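Local coordinates for protein phytoene synthase (Enterococcus hirae, PDB 5IYS) that binds magnesium and two farnesyl thiodiphosphate molecules, and probably condenses two farnesyl diphosphates head to head as a dehydrosqualene synthase, at residues A[130-135]-A[161-166]; A[139-144]-A[156-161]. All blocks are in the same frame, centred on the assembly; numbering follows the deposited sequence.

Interaction 1 of 2, residues A[130-135]-A[161-166]; sequences EYCYYV and LGEAMQ. With FPS (S-[(2E,6E)-3,7,11-trimethyldodeca-2,6,10-trienyl] trihydrogen thiodiphosphate), chain G; FPS (S-[(2E,6E)-3,7,11-trimethyldodeca-2,6,10-trienyl] trihydrogen thiodiphosphate), chain H.
The prenyl pocket of this all-helical squalene/phytoene synthase fold is lined here by Val135 and Gln166, on helices 125-143 and 155-172. The axes of segments 130-135 and 161-166 cross at 105° and come within 8.7 Å. Farther from the ligands, SG of Cys132 lies alongside the aliphatic part of Gln166, 3.5 Å from its CG. CB of Cys132 rests on CG of Glu163, whose extended chain runs on past it. The Gln166 chain leaves with CG anti to its backbone N and then bends at chi2 (54°). This bend carries the amide toward the ligands. NE2 of Gln166 reaches CG2 of Val135 at 3.6 Å and the branch methyl C4 of FPS (chain H) at 3.5 Å. The same C4 also meets Val135 O, at 3.2 Å. CG2 of Val135 lies over one face of the Tyr131 ring, toward its rim. Tyr131 OH is held by Asp116. Met165 faces the other ligand, with SD 3.8 Å from C8 of FPS (chain G). NE2 of Gln166 is buried and finds no hydrogen-bond partner in the model. It is thus held against carbon. The Gln166 side chain lies about 5 Å from a bound magnesium ion, whose field may polarise it.

Interaction 2 of 2, residues A[139-144]-A[156-161]; sequences VGLMLL and VPAKKL. With FPS (S-[(2E,6E)-3,7,11-trimethyldodeca-2,6,10-trienyl] trihydrogen thiodiphosphate), chain G; FPS (S-[(2E,6E)-3,7,11-trimethyldodeca-2,6,10-trienyl] trihydrogen thiodiphosphate), chain H.
Leu144 and Ala158 meet beside a flat group, the terminal olefin of FPS (chain G). Gly140 covers one face of that olefin, its CA 3.5 Å from C13. Leu161 covers the opposite face, with CD2 3.7 Å from C12. Near the edge, CB of Ala158 stands 3.8 Å from the methyl C14. CD1 of Leu143 approaches the other methyl, C15, obliquely from the side of Gly140, at 3.7 Å. Ala158 touches protein and ligand with the same methyl. Leu144 brings its whole branched end to CB of Ala158, and CD1 comes nearest at 3.7 Å. The first torsion of Leu144 is turned away from a staggered value (chi1 -98°), which suggests some strain in reaching this position. Leu141 adds a looser contact. Its CD2 lies 4.2 Å from CG of Lys159, and the two side chains cross at a slant. Lys159 also makes a cation-pi contact with the ring of Tyr133. With no side chain, Gly140 lets its backbone sit close both to the Ala158 carbonyl and to the prenyl tail. Val139 points elsewhere and touches both ligands: CG1 is 3.6 Å from C8 of FPS (chain G) and also packs on C14 of FPS (chain H). Pro151 and Ile154, in the loop joining the two helices, pack on Leu144. The contact is almost wholly apolar, apart from the lysine at its outer side. It lines the tail end of FPS (chain G) with a glycine backbone and aliphatic side chains, a surface suited to a hydrocarbon terminus and consistent with recognition by shape and hydrophobicity.

Both interactions join helix 125-143 to helix 155-172, and their centres are about 9 Å apart. Along the chain the order is 130-135, 139-144, 156-161, 161-166, so interaction 2 is nested inside the loop closed by interaction 1. Leu161 belongs to both. They also touch directly: CD1 of Tyr133 packs 3.5 Å from CD of Lys159, and Tyr133 OH meets CD1 of Leu141. Interaction 1 lies toward the magnesium end of the pocket, and interaction 2 lies beside the prenyl end of FPS (chain G). Residues of both helices line the ligands from near the metals to the tails, and the tail of FPS (chain G) runs between them.

Interaction 1 of 2, residues A[130-135]-A[161-166]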
ATOM      1  N   GLU A 130       3.508  11.421   8.185  1.00 25.86           N
ATOM      2  CA  GLU A 130       2.058  11.584   8.383  1.00 24.65           C
ATOM      3  C   GLU A 130       1.328  11.241   7.092  1.00 22.60           C
ATOM      4  O   GLU A 130       0.296  10.563   7.089  1.00 19.40           O
ATOM      5  CB  GLU A 130       1.737  13.032   8.798  1.00 25.18           C
ATOM      6  CG  GLU A 130       1.948  13.280  10.283  1.00 33.69           C
ATOM      7  CD  GLU A 130       0.713  12.917  11.087  1.00 40.35           C
ATOM      8  OE1 GLU A 130      -0.374  13.483  10.827  1.00 41.08           O
ATOM      9  OE2 GLU A 130       0.818  12.029  11.957  1.00 48.67           O
ATOM     10  N   TYR A 131       1.879  11.697   5.980  1.00 19.41           N
ATOM     11  CA  TYR A 131       1.220  11.456   4.699  1.00 20.90           C
ATOM     12  C   TYR A 131       1.190   9.952   4.391  1.00 23.02           C
ATOM     13  O   TYR A 131       0.158   9.427   3.946  1.00 24.79           O
ATOM     14  CB  TYR A 131       1.934  12.224   3.594  1.00 19.66           C
ATOM     15  CG  TYR A 131       1.535  11.777   2.212  1.00 27.66           C
ATOM     16  CD1 TYR A 131       0.333  12.193   1.658  1.00 26.68           C
ATOM     17  CD2 TYR A 131       2.367  10.944   1.463  1.00 26.33           C
ATOM     18  CE1 TYR A 131      -0.052  11.739   0.389  1.00 31.04           C
ATOM     19  CE2 TYR A 131       1.977  10.476   0.220  1.00 31.61           C
ATOM     20  CZ  TYR A 131       0.803  10.932  -0.340  1.00 28.97           C
ATOM     21  OH  TYR A 131       0.429  10.482  -1.596  1.00 28.92           O
ATOM     22  N   CYS A 132       2.293   9.257   4.677  1.00 21.46           N
ATOM     23  CA  CYS A 132       2.367   7.811   4.419  1.00 19.07           C
ATOM     24  C   CYS A 132       1.343   7.095   5.266  1.00 20.45           C
ATOM     25  O   CYS A 132       0.810   6.095   4.812  1.00 20.65           O
ATOM     26  CB  CYS A 132       3.739   7.223   4.710  1.00 20.17           C
ATOM     27  SG  CYS A 132       5.055   7.752   3.581  1.00 24.61           S
ATOM     28  N   TYR A 133       0.995   7.628   6.440  1.00 17.48           N
ATOM     29  CA  TYR A 133      -0.078   6.992   7.226  1.00 19.71           C
ATOM     30  C   TYR A 133      -1.372   7.103   6.427  1.00 20.43           C
ATOM     31  O   TYR A 133      -2.126   6.134   6.259  1.00 20.22           O
ATOM     32  CB  TYR A 133      -0.282   7.603   8.628  1.00 17.67           C
ATOM     33  CG  TYR A 133      -1.615   7.148   9.184  1.00 21.01           C
ATOM     34  CD1 TYR A 133      -1.839   5.790   9.413  1.00 20.67           C
ATOM     35  CD2 TYR A 133      -2.731   7.981   9.138  1.00 18.90           C
ATOM     36  CE1 TYR A 133      -3.126   5.293   9.691  1.00 15.48           C
ATOM     37  CE2 TYR A 133      -4.010   7.503   9.474  1.00 19.48           C
ATOM     38  CZ  TYR A 133      -4.188   6.149   9.724  1.00 18.84           C
ATOM     39  OH  TYR A 133      -5.435   5.602   9.960  1.00 23.80           O
ATOM     40  N   TYR A 134      -1.717   8.324   6.048  1.00 20.55           N
ATOM     41  CA  TYR A 134      -3.041   8.527   5.465  1.00 19.11           C
ATOM     42  C   TYR A 134      -3.265   7.676   4.218  1.00 21.72           C
ATOM     43  O   TYR A 134      -4.368   7.154   4.017  1.00 23.87           O
ATOM     44  CB  TYR A 134      -3.314   9.996   5.171  1.00 18.17           C
ATOM     45  CG  TYR A 134      -3.729  10.715   6.440  1.00 19.04           C
ATOM     46  CD1 TYR A 134      -5.052  10.686   6.881  1.00 21.26           C
ATOM     47  CD2 TYR A 134      -2.780  11.303   7.259  1.00 20.29           C
ATOM     48  CE1 TYR A 134      -5.425  11.287   8.097  1.00 23.34           C
ATOM     49  CE2 TYR A 134      -3.144  11.914   8.464  1.00 21.04           C
ATOM     50  CZ  TYR A 134      -4.471  11.921   8.863  1.00 24.58           C
ATOM     51  OH  TYR A 134      -4.823  12.527  10.057  1.00 26.12           O
ATOM     52  N   VAL A 135      -2.244   7.519   3.383  1.00 20.27           N
ATOM     53  CA  VAL A 135      -2.485   6.765   2.150  1.00 18.71           C
ATOM     54  C   VAL A 135      -1.995   5.325   2.185  1.00 20.35           C
ATOM     55  O   VAL A 135      -2.134   4.613   1.194  1.00 21.38           O
ATOM     56  CB  VAL A 135      -1.884   7.440   0.912  1.00 20.19           C
ATOM     57  CG1 VAL A 135      -2.458   8.835   0.711  1.00 23.41           C
ATOM     58  CG2 VAL A 135      -0.341   7.431   0.982  1.00 21.40           C
ATOM     59  N   LEU A 161       4.337  -1.124   8.457  1.00 11.72           N
ATOM     60  CA  LEU A 161       4.506  -1.885   7.209  1.00 13.13           C
ATOM     61  C   LEU A 161       3.930  -1.058   6.040  1.00 13.78           C
ATOM     62  O   LEU A 161       4.464  -1.032   4.924  1.00 14.91           O
ATOM     63  CB  LEU A 161       3.750  -3.226   7.262  1.00 13.84           C
ATOM     64  CG  LEU A 161       3.818  -4.087   5.985  1.00 14.75           C
ATOM     65  CD1 LEU A 161       5.222  -4.226   5.407  1.00 16.80           C
ATOM     66  CD2 LEU A 161       3.205  -5.466   6.229  1.00 22.30           C
ATOM     67  N   GLY A 162       2.802  -0.411   6.285  1.00 15.60           N
ATOM     68  CA  GLY A 162       2.203   0.469   5.258  1.00 16.99           C
ATOM     69  C   GLY A 162       3.124   1.633   4.920  1.00 16.88           C
ATOM     70  O   GLY A 162       3.335   1.975   3.756  1.00 15.96           O
ATOM     71  N   GLU A 163       3.721   2.231   5.943  1.00 16.01           N
ATOM     72  CA  GLU A 163       4.751   3.221   5.712  1.00 13.49           C
ATOM     73  C   GLU A 163       5.975   2.712   4.939  1.00 15.04           C
ATOM     74  O   GLU A 163       6.471   3.395   4.041  1.00 16.46           O
ATOM     75  CB  GLU A 163       5.194   3.894   7.034  1.00 16.01           C
ATOM     76  CG  GLU A 163       6.005   5.165   6.805  1.00 16.89           C
ATOM     77  CD  GLU A 163       6.615   5.700   8.115  1.00 29.94           C
ATOM     78  OE1 GLU A 163       6.147   5.316   9.207  1.00 37.47           O
ATOM     79  OE2 GLU A 163       7.603   6.459   8.061  1.00 33.24           O
ATOM     80  N   ALA A 164       6.498   1.547   5.308  1.00 13.92           N
ATOM     81  CA  ALA A 164       7.645   0.991   4.589  1.00 16.60           C
ATOM     82  C   ALA A 164       7.290   0.837   3.100  1.00 17.50           C
ATOM     83  O   ALA A 164       8.133   1.028   2.217  1.00 16.10           O
ATOM     84  CB  ALA A 164       8.034  -0.395   5.200  1.00 14.79           C
ATOM     85  N   MET A 165       6.108   0.294   2.835  1.00 15.39           N
ATOM     86  CA  MET A 165       5.692   0.095   1.446  1.00 15.86           C
ATOM     87  C   MET A 165       5.533   1.403   0.669  1.00 16.47           C
ATOM     88  O   MET A 165       5.884   1.489  -0.523  1.00 16.60           O
ATOM     89  CB  MET A 165       4.395  -0.721   1.426  1.00 14.81           C
ATOM     90  CG  MET A 165       4.631  -2.216   1.652  1.00 15.20           C
ATOM     91  SD  MET A 165       3.020  -3.090   1.732  1.00 24.03           S
ATOM     92  CE  MET A 165       3.639  -4.756   1.934  1.00 23.50           C
ATOM     93  N   GLN A 166       4.956   2.409   1.312  1.00 15.83           N
ATOM     94  CA  GLN A 166       4.733   3.688   0.635  1.00 18.60           C
ATOM     95  C   GLN A 166       6.106   4.321   0.338  1.00 19.30           C
ATOM     96  O   GLN A 166       6.276   4.891  -0.730  1.00 15.72           O
ATOM     97  CB  GLN A 166       3.889   4.625   1.508  1.00 19.36           C
ATOM     98  CG  GLN A 166       3.626   5.995   0.913  1.00 23.27           C
ATOM     99  CD  GLN A 166       3.004   5.910  -0.468  1.00 33.59           C
ATOM    100  OE1 GLN A 166       3.553   6.437  -1.435  1.00 40.42           O
ATOM    101  NE2 GLN A 166       1.950   5.118  -0.593  1.00 31.45           N
TER
HETATM  102  C1  FPS G 506       0.894  -0.213  -3.679  1.00 41.38           C
HETATM  103  S1  FPS G 506      -0.679  -0.469  -4.409  1.00 41.48           S
HETATM  104  C2  FPS G 506       0.575  -0.246  -2.195  1.00 37.31           C
HETATM  105  C3  FPS G 506       1.190   0.507  -1.267  1.00 38.26           C
HETATM  106  C4  FPS G 506       2.297   1.445  -1.649  1.00 34.47           C
HETATM  107  C5  FPS G 506       0.810   0.413   0.198  1.00 33.77           C
HETATM  108  C6  FPS G 506      -0.317  -0.570   0.513  1.00 33.25           C
HETATM  109  C7  FPS G 506      -0.313  -0.842   2.004  1.00 23.11           C
HETATM  110  C8  FPS G 506      -0.602  -2.054   2.513  1.00 23.82           C
HETATM  111  C10 FPS G 506      -0.688  -2.170   4.019  1.00 18.71           C
HETATM  112  C9  FPS G 506      -0.908  -3.258   1.656  1.00 24.60           C
HETATM  113  C11 FPS G 506       0.265  -3.271   4.493  1.00 20.62           C
HETATM  114  C12 FPS G 506       0.079  -3.547   5.976  1.00 17.93           C
HETATM  115  C13 FPS G 506      -0.725  -4.508   6.485  1.00 20.11           C
HETATM  116  C14 FPS G 506      -0.801  -4.708   7.977  1.00 20.31           C
HETATM  117  C15 FPS G 506      -1.534  -5.423   5.603  1.00 23.53           C
HETATM  118  PA  FPS G 506      -0.514  -1.126  -6.359  1.00 39.78           P
HETATM  119  O1A FPS G 506      -1.682  -1.914  -6.759  1.00 38.97           O
HETATM  120  O2A FPS G 506      -0.615   0.275  -7.163  1.00 46.92           O
HETATM  121  O3A FPS G 506       0.894  -1.760  -6.762  1.00 46.79           O
HETATM  122  PB  FPS G 506       2.030  -0.708  -7.256  1.00 43.56           P
HETATM  123  O1B FPS G 506       2.035  -0.601  -8.756  1.00 45.94           O
HETATM  124  O2B FPS G 506       3.293  -1.251  -6.629  1.00 39.85           O
HETATM  125  O3B FPS G 506       1.820   0.699  -6.742  1.00 50.92           O
HETATM  126  C1  FPS H 507      -0.334   3.219  -4.577  1.00 43.94           C
HETATM  127  S1  FPS H 507       0.908   4.427  -4.234  1.00 52.16           S
HETATM  128  C2  FPS H 507      -1.661   3.702  -4.044  1.00 39.65           C
HETATM  129  C3  FPS H 507      -1.978   3.796  -2.740  1.00 38.60           C
HETATM  130  C4  FPS H 507      -1.004   3.524  -1.625  1.00 33.82           C
HETATM  131  C5  FPS H 507      -3.378   4.251  -2.392  1.00 33.54           C
HETATM  132  C6  FPS H 507      -4.406   3.148  -2.639  1.00 22.93           C
HETATM  133  C7  FPS H 507      -3.939   1.828  -2.049  1.00 22.36           C
HETATM  134  C8  FPS H 507      -4.003   0.688  -2.753  1.00 26.60           C
HETATM  135  C10 FPS H 507      -3.456  -0.556  -2.096  1.00 23.92           C
HETATM  136  C9  FPS H 507      -4.507   0.672  -4.172  1.00 25.91           C
HETATM  137  C11 FPS H 507      -4.503  -1.341  -1.340  1.00 23.61           C
HETATM  138  C12 FPS H 507      -3.843  -2.701  -1.155  1.00 17.85           C
HETATM  139  C13 FPS H 507      -4.398  -3.726  -0.482  1.00 19.83           C
HETATM  140  C14 FPS H 507      -5.748  -3.654   0.163  1.00 19.47           C
HETATM  141  C15 FPS H 507      -3.617  -4.997  -0.365  1.00 17.53           C
HETATM  142  PA  FPS H 507       0.834   5.478  -5.983  1.00 46.32           P
HETATM  143  O1A FPS H 507      -0.521   6.057  -6.151  1.00 45.10           O
HETATM  144  O2A FPS H 507       1.914   6.670  -5.907  1.00 40.73           O
HETATM  145  O3A FPS H 507       1.415   4.513  -7.148  1.00 47.53           O
HETATM  146  PB  FPS H 507       0.626   3.838  -8.357  1.00 53.74           P
HETATM  147  O1B FPS H 507       1.224   4.447  -9.597  1.00 55.27           O
HETATM  148  O2B FPS H 507      -0.864   4.102  -8.342  1.00 53.73           O
HETATM  149  O3B FPS H 507       0.875   2.348  -8.253  1.00 49.12           O

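Interaction 2 of 2, residues A[139-144]-A[156-161]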
ATOM      1  N   VAL A 139      -4.281   1.626   5.060  1.00 14.70           N
ATOM      2  CA  VAL A 139      -4.580   0.335   4.422  1.00 16.61           C
ATOM      3  C   VAL A 139      -4.267  -0.832   5.361  1.00 15.27           C
ATOM      4  O   VAL A 139      -5.032  -1.780   5.505  1.00 14.20           O
ATOM      5  CB  VAL A 139      -3.784   0.130   3.111  1.00 14.76           C
ATOM      6  CG1 VAL A 139      -4.153  -1.232   2.488  1.00 16.83           C
ATOM      7  CG2 VAL A 139      -4.172   1.217   2.086  1.00 14.40           C
ATOM      8  N   GLY A 140      -3.145  -0.758   6.044  1.00 16.82           N
ATOM      9  CA  GLY A 140      -2.851  -1.760   7.077  1.00 16.25           C
ATOM     10  C   GLY A 140      -3.967  -1.856   8.101  1.00 16.67           C
ATOM     11  O   GLY A 140      -4.399  -2.952   8.485  1.00 14.73           O
ATOM     12  N   LEU A 141      -4.466  -0.697   8.530  1.00 15.96           N
ATOM     13  CA  LEU A 141      -5.551  -0.705   9.490  1.00 16.45           C
ATOM     14  C   LEU A 141      -6.858  -1.239   8.942  1.00 16.77           C
ATOM     15  O   LEU A 141      -7.644  -1.831   9.686  1.00 17.15           O
ATOM     16  CB  LEU A 141      -5.736   0.698  10.071  1.00 19.40           C
ATOM     17  CG  LEU A 141      -4.500   1.210  10.815  1.00 22.65           C
ATOM     18  CD1 LEU A 141      -4.900   2.425  11.655  1.00 27.26           C
ATOM     19  CD2 LEU A 141      -3.938   0.105  11.691  1.00 21.75           C
ATOM     20  N   MET A 142      -7.168  -0.932   7.679  1.00 16.75           N
ATOM     21  CA  MET A 142      -8.332  -1.547   7.054  1.00 16.59           C
ATOM     22  C   MET A 142      -8.278  -3.063   7.112  1.00 17.35           C
ATOM     23  O   MET A 142      -9.311  -3.713   7.334  1.00 18.77           O
ATOM     24  CB  MET A 142      -8.448  -1.145   5.577  1.00 15.62           C
ATOM     25  CG  MET A 142      -8.573   0.330   5.346  1.00 18.19           C
ATOM     26  SD  MET A 142      -8.481   0.637   3.546  1.00 21.33           S
ATOM     27  CE  MET A 142      -8.097   2.383   3.630  1.00 22.00           C
ATOM     28  N   LEU A 143      -7.107  -3.620   6.804  1.00 16.57           N
ATOM     29  CA  LEU A 143      -6.929  -5.075   6.722  1.00 17.10           C
ATOM     30  C   LEU A 143      -6.734  -5.826   8.036  1.00 19.19           C
ATOM     31  O   LEU A 143      -6.916  -7.052   8.098  1.00 19.24           O
ATOM     32  CB  LEU A 143      -5.744  -5.399   5.808  1.00 15.72           C
ATOM     33  CG  LEU A 143      -5.906  -4.912   4.360  1.00 20.47           C
ATOM     34  CD1 LEU A 143      -4.641  -5.227   3.567  1.00 20.45           C
ATOM     35  CD2 LEU A 143      -7.101  -5.574   3.710  1.00 16.34           C
ATOM     36  N   LEU A 144      -6.311  -5.128   9.081  1.00 16.77           N
ATOM     37  CA  LEU A 144      -5.935  -5.823  10.309  1.00 16.51           C
ATOM     38  C   LEU A 144      -7.014  -6.773  10.833  1.00 17.33           C
ATOM     39  O   LEU A 144      -6.699  -7.851  11.338  1.00 17.86           O
ATOM     40  CB  LEU A 144      -5.595  -4.811  11.401  1.00 18.87           C
ATOM     41  CG  LEU A 144      -4.114  -4.479  11.635  1.00 25.15           C
ATOM     42  CD1 LEU A 144      -3.883  -3.583  12.899  1.00 17.57           C
ATOM     43  CD2 LEU A 144      -3.302  -5.767  11.742  1.00 22.40           C
ATOM     44  N   VAL A 156       0.482  -0.419  15.731  1.00 18.04           N
ATOM     45  CA  VAL A 156       1.758   0.259  15.515  1.00 19.46           C
ATOM     46  C   VAL A 156       2.614  -0.410  14.423  1.00 18.46           C
ATOM     47  O   VAL A 156       3.052   0.248  13.478  1.00 20.37           O
ATOM     48  CB  VAL A 156       2.521   0.437  16.858  1.00 23.78           C
ATOM     49  CG1 VAL A 156       3.957   0.882  16.592  1.00 23.50           C
ATOM     50  CG2 VAL A 156       1.796   1.489  17.719  1.00 20.83           C
ATOM     51  N   PRO A 157       2.864  -1.718  14.548  1.00 16.43           N
ATOM     52  CA  PRO A 157       3.627  -2.367  13.490  1.00 19.25           C
ATOM     53  C   PRO A 157       2.890  -2.450  12.163  1.00 16.51           C
ATOM     54  O   PRO A 157       3.523  -2.441  11.124  1.00 19.03           O
ATOM     55  CB  PRO A 157       3.901  -3.771  14.042  1.00 20.52           C
ATOM     56  CG  PRO A 157       2.976  -3.952  15.201  1.00 19.18           C
ATOM     57  CD  PRO A 157       2.821  -2.534  15.770  1.00 17.49           C
ATOM     58  N   ALA A 158       1.563  -2.484  12.191  1.00 16.84           N
ATOM     59  CA  ALA A 158       0.805  -2.505  10.956  1.00 16.58           C
ATOM     60  C   ALA A 158       1.025  -1.202  10.221  1.00 18.40           C
ATOM     61  O   ALA A 158       1.257  -1.183   9.013  1.00 19.47           O
ATOM     62  CB  ALA A 158      -0.656  -2.704  11.245  1.00 18.87           C
ATOM     63  N   LYS A 159       0.933  -0.089  10.947  1.00 19.27           N
ATOM     64  CA  LYS A 159       1.146   1.210  10.329  1.00 20.10           C
ATOM     65  C   LYS A 159       2.557   1.317   9.796  1.00 19.39           C
ATOM     66  O   LYS A 159       2.777   1.963   8.786  1.00 17.83           O
ATOM     67  CB  LYS A 159       0.902   2.337  11.332  1.00 21.95           C
ATOM     68  CG  LYS A 159      -0.573   2.605  11.626  1.00 21.18           C
ATOM     69  CD  LYS A 159      -0.747   4.007  12.211  1.00 28.79           C
ATOM     70  CE  LYS A 159      -0.618   4.026  13.725  1.00 43.77           C
ATOM     71  NZ  LYS A 159      -0.764   5.426  14.247  1.00 44.77           N
ATOM     72  N   LYS A 160       3.522   0.735  10.494  1.00 17.69           N
ATOM     73  CA  LYS A 160       4.897   0.731   9.988  1.00 15.18           C
ATOM     74  C   LYS A 160       5.040  -0.008   8.641  1.00 15.00           C
ATOM     75  O   LYS A 160       5.878   0.373   7.810  1.00 14.42           O
ATOM     76  CB  LYS A 160       5.847   0.148  11.032  1.00 16.02           C
ATOM     77  CG  LYS A 160       6.080   1.132  12.216  1.00 19.50           C
ATOM     78  CD  LYS A 160       6.946   0.503  13.306  1.00 24.02           C
ATOM     79  CE  LYS A 160       7.340   1.520  14.366  1.00 28.07           C
ATOM     80  NZ  LYS A 160       8.049   0.734  15.410  1.00 33.40           N
ATOM     81  N   LEU A 161       4.337  -1.124   8.457  1.00 11.72           N
ATOM     82  CA  LEU A 161       4.506  -1.885   7.209  1.00 13.13           C
ATOM     83  C   LEU A 161       3.930  -1.058   6.040  1.00 13.78           C
ATOM     84  O   LEU A 161       4.464  -1.032   4.924  1.00 14.91           O
ATOM     85  CB  LEU A 161       3.750  -3.226   7.262  1.00 13.84           C
ATOM     86  CG  LEU A 161       3.818  -4.087   5.985  1.00 14.75           C
ATOM     87  CD1 LEU A 161       5.222  -4.226   5.407  1.00 16.80           C
ATOM     88  CD2 LEU A 161       3.205  -5.466   6.229  1.00 22.30           C
TER
HETATM   89  C1  FPS G 506       0.894  -0.213  -3.679  1.00 41.38           C
HETATM   90  S1  FPS G 506      -0.679  -0.469  -4.409  1.00 41.48           S
HETATM   91  C2  FPS G 506       0.575  -0.246  -2.195  1.00 37.31           C
HETATM   92  C3  FPS G 506       1.190   0.507  -1.267  1.00 38.26           C
HETATM   93  C4  FPS G 506       2.297   1.445  -1.649  1.00 34.47           C
HETATM   94  C5  FPS G 506       0.810   0.413   0.198  1.00 33.77           C
HETATM   95  C6  FPS G 506      -0.317  -0.570   0.513  1.00 33.25           C
HETATM   96  C7  FPS G 506      -0.313  -0.842   2.004  1.00 23.11           C
HETATM   97  C8  FPS G 506      -0.602  -2.054   2.513  1.00 23.82           C
HETATM   98  C10 FPS G 506      -0.688  -2.170   4.019  1.00 18.71           C
HETATM   99  C9  FPS G 506      -0.908  -3.258   1.656  1.00 24.60           C
HETATM  100  C11 FPS G 506       0.265  -3.271   4.493  1.00 20.62           C
HETATM  101  C12 FPS G 506       0.079  -3.547   5.976  1.00 17.93           C
HETATM  102  C13 FPS G 506      -0.725  -4.508   6.485  1.00 20.11           C
HETATM  103  C14 FPS G 506      -0.801  -4.708   7.977  1.00 20.31           C
HETATM  104  C15 FPS G 506      -1.534  -5.423   5.603  1.00 23.53           C
HETATM  105  PA  FPS G 506      -0.514  -1.126  -6.359  1.00 39.78           P
HETATM  106  O1A FPS G 506      -1.682  -1.914  -6.759  1.00 38.97           O
HETATM  107  O2A FPS G 506      -0.615   0.275  -7.163  1.00 46.92           O
HETATM  108  O3A FPS G 506       0.894  -1.760  -6.762  1.00 46.79           O
HETATM  109  PB  FPS G 506       2.030  -0.708  -7.256  1.00 43.56           P
HETATM  110  O1B FPS G 506       2.035  -0.601  -8.756  1.00 45.94           O
HETATM  111  O2B FPS G 506       3.293  -1.251  -6.629  1.00 39.85           O
HETATM  112  O3B FPS G 506       1.820   0.699  -6.742  1.00 50.92           O
HETATM  113  C1  FPS H 507      -0.334   3.219  -4.577  1.00 43.94           C
HETATM  114  S1  FPS H 507       0.908   4.427  -4.234  1.00 52.16           S
HETATM  115  C2  FPS H 507      -1.661   3.702  -4.044  1.00 39.65           C
HETATM  116  C3  FPS H 507      -1.978   3.796  -2.740  1.00 38.60           C
HETATM  117  C4  FPS H 507      -1.004   3.524  -1.625  1.00 33.82           C
HETATM  118  C5  FPS H 507      -3.378   4.251  -2.392  1.00 33.54           C
HETATM  119  C6  FPS H 507      -4.406   3.148  -2.639  1.00 22.93           C
HETATM  120  C7  FPS H 507      -3.939   1.828  -2.049  1.00 22.36           C
HETATM  121  C8  FPS H 507      -4.003   0.688  -2.753  1.00 26.60           C
HETATM  122  C10 FPS H 507      -3.456  -0.556  -2.096  1.00 23.92           C
HETATM  123  C9  FPS H 507      -4.507   0.672  -4.172  1.00 25.91           C
HETATM  124  C11 FPS H 507      -4.503  -1.341  -1.340  1.00 23.61           C
HETATM  125  C12 FPS H 507      -3.843  -2.701  -1.155  1.00 17.85           C
HETATM  126  C13 FPS H 507      -4.398  -3.726  -0.482  1.00 19.83           C
HETATM  127  C14 FPS H 507      -5.748  -3.654   0.163  1.00 19.47           C
HETATM  128  C15 FPS H 507      -3.617  -4.997  -0.365  1.00 17.53           C
HETATM  129  PA  FPS H 507       0.834   5.478  -5.983  1.00 46.32           P
HETATM  130  O1A FPS H 507      -0.521   6.057  -6.151  1.00 45.10           O
HETATM  131  O2A FPS H 507       1.914   6.670  -5.907  1.00 40.73           O
HETATM  132  O3A FPS H 507       1.415   4.513  -7.148  1.00 47.53           O
HETATM  133  PB  FPS H 507       0.626   3.838  -8.357  1.00 53.74           P
HETATM  134  O1B FPS H 507       1.224   4.447  -9.597  1.00 55.27           O
HETATM  135  O2B FPS H 507      -0.864   4.102  -8.342  1.00 53.73           O
HETATM  136  O3B FPS H 507       0.875   2.348  -8.253  1.00 49.12           O